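Long-range contact in alginase (Pseudoalteromonas, PDB 4Q8K), which probably cleaves the polysaccharide alginate by beta-elimination, as a bacterial alginate lyase of polysaccharide lyase family 18: residues N160-V165 and H189-K194. Sequence-based numbering, arbitrary orientation.
Sequences NPNPLV and HEYKVK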
# COMPACT_ATOMS: atom_id res chain seq x y z
N ASN A 160 15.00 9.71 0.40
CA ASN A 160 15.62 9.67 1.71
C ASN A 160 14.67 9.64 2.87
O ASN A 160 13.82 10.44 2.95
CB ASN A 160 16.60 10.82 1.89
CG ASN A 160 17.53 10.59 3.06
OD1 ASN A 160 18.62 10.03 2.92
ND2 ASN A 160 17.10 11.00 4.22
N PRO A 161 14.89 8.71 3.77
CA PRO A 161 16.02 7.79 3.65
C PRO A 161 15.69 6.63 2.71
O PRO A 161 14.52 6.36 2.44
CB PRO A 161 16.18 7.26 5.07
CG PRO A 161 14.77 7.27 5.60
CD PRO A 161 14.13 8.49 5.01
N ASN A 162 16.72 5.96 2.22
CA ASN A 162 16.51 4.79 1.37
C ASN A 162 15.88 3.68 2.21
O ASN A 162 16.23 3.49 3.37
CB ASN A 162 17.82 4.34 0.72
CG ASN A 162 17.61 3.22 -0.30
OD1 ASN A 162 17.54 2.05 0.07
ND2 ASN A 162 17.52 3.58 -1.58
N PRO A 163 14.93 2.94 1.61
CA PRO A 163 14.24 1.86 2.33
C PRO A 163 15.17 0.72 2.75
O PRO A 163 14.89 0.06 3.74
CB PRO A 163 13.22 1.37 1.31
CG PRO A 163 12.94 2.56 0.46
CD PRO A 163 14.27 3.25 0.33
N LEU A 164 16.24 0.48 2.00
CA LEU A 164 17.14 -0.64 2.29
C LEU A 164 18.07 -0.30 3.45
O LEU A 164 19.11 0.34 3.26
CB LEU A 164 17.95 -1.02 1.05
CG LEU A 164 18.60 -2.41 1.05
CD1 LEU A 164 17.53 -3.50 0.98
CD2 LEU A 164 19.57 -2.56 -0.12
N VAL A 165 17.70 -0.73 4.66
CA VAL A 165 18.47 -0.40 5.86
C VAL A 165 19.53 -1.47 6.17
O VAL A 165 20.48 -1.24 6.93
CB VAL A 165 17.56 -0.16 7.09
CG1 VAL A 165 16.70 1.08 6.86
CG2 VAL A 165 16.69 -1.37 7.35
N HIS A 189 6.26 6.59 0.92
CA HIS A 189 7.59 6.03 0.77
C HIS A 189 7.33 4.67 0.13
O HIS A 189 6.81 3.77 0.79
CB HIS A 189 8.25 5.85 2.12
CG HIS A 189 9.75 5.85 2.06
ND1 HIS A 189 10.53 5.53 3.14
CD2 HIS A 189 10.60 6.13 1.05
CE1 HIS A 189 11.81 5.62 2.81
NE2 HIS A 189 11.87 5.99 1.54
N GLU A 190 7.67 4.52 -1.15
CA GLU A 190 7.06 3.48 -1.97
C GLU A 190 7.92 3.11 -3.17
O GLU A 190 8.66 3.94 -3.71
CB GLU A 190 5.72 4.04 -2.45
CG GLU A 190 4.82 3.12 -3.22
CD GLU A 190 3.52 3.83 -3.55
OE1 GLU A 190 3.49 4.64 -4.51
OE2 GLU A 190 2.53 3.59 -2.83
N TYR A 191 7.80 1.85 -3.60
CA TYR A 191 8.40 1.41 -4.85
C TYR A 191 7.29 1.19 -5.88
O TYR A 191 6.19 0.76 -5.52
CB TYR A 191 9.16 0.10 -4.66
CG TYR A 191 10.50 0.20 -3.97
CD1 TYR A 191 11.60 0.74 -4.62
CD2 TYR A 191 10.67 -0.27 -2.67
CE1 TYR A 191 12.83 0.81 -3.99
CE2 TYR A 191 11.88 -0.20 -2.04
CZ TYR A 191 12.96 0.35 -2.70
OH TYR A 191 14.18 0.42 -2.06
N LYS A 192 7.58 1.45 -7.15
CA LYS A 192 6.61 1.24 -8.21
C LYS A 192 7.24 0.59 -9.44
O LYS A 192 8.37 0.92 -9.80
CB LYS A 192 5.95 2.56 -8.61
CG LYS A 192 6.96 3.64 -9.01
CD LYS A 192 6.28 4.88 -9.56
CE LYS A 192 7.33 5.94 -9.94
NZ LYS A 192 6.69 7.16 -10.52
N VAL A 193 6.53 -0.34 -10.07
CA VAL A 193 7.03 -0.90 -11.32
C VAL A 193 7.26 0.23 -12.32
O VAL A 193 6.37 1.05 -12.56
CB VAL A 193 6.06 -1.93 -11.91
CG1 VAL A 193 6.53 -2.41 -13.29
CG2 VAL A 193 5.88 -3.12 -10.96
N LYS A 194 8.42 0.26 -12.93
CA LYS A 194 8.75 1.35 -13.82
C LYS A 194 7.94 1.44 -15.08
O LYS A 194 7.48 0.47 -15.58
CB LYS A 194 10.23 1.34 -14.10
CG LYS A 194 10.65 0.28 -15.07
CD LYS A 194 12.13 0.40 -15.41
CE LYS A 194 13.00 0.06 -14.25
NZ LYS A 194 14.43 0.14 -14.61
O HOH W 1 16.17 1.47 -3.29
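The pyrrolidine ring of P163 fits between the ends of two side chains, H189 and Y191, that extend from strand 186-193 of one sheet to the turn leading into strand 164-166 of the other. Followed outward, P163 meets Y191 first: CB lies 3.6 Å from Y191 OH, and the same hydroxyl is 3.5 Å from CG. CG also approaches the imidazole obliquely, at 3.8 Å from H189 NE2, while CD lies about as far from both H189 NE2 and Y191 OH. Proline suits this place because its compact apolar ring can touch two aromatic residues, and L156, L170 and F172 pack on it as well.

A chi1 of -155° swings the imidazole of H189 clear of its own backbone N and out to the turn. The carbonyl O of P161 lies near the ring plane at its edge, 2.8 Å from H189 NE2, while ND1 accepts a hydrogen bond from the backbone N of V173. Histidine suits its place because one flat ring offers V173 N an acceptor and still reaches P163; replacing H189 by alanine is likely to cost V173 N that acceptor and to open a gap beside P163.

Tyrosine serves at Y191 because its ring carbons CE2 and CZ pack on P163, with P163 CG 3.9 Å from Y191 CZ, while the hydroxyl reaches farther. Y191 OH is hydrogen-bonded to a water at 2.6 Å, in plane at the ring edge, and that water accepts from N162 ND2. The other end of the N162 amide, OD1, receives L164 N at 2.8 Å in an Asx turn, so asparagine shapes the backbone and reaches the water at once. The chemistry is mixed: apolar contact on the proline, a water between Y191 and N162, and H189 bonded to V173 N, consistent with a join between the two sheets of this concanavalin-like lyase fold.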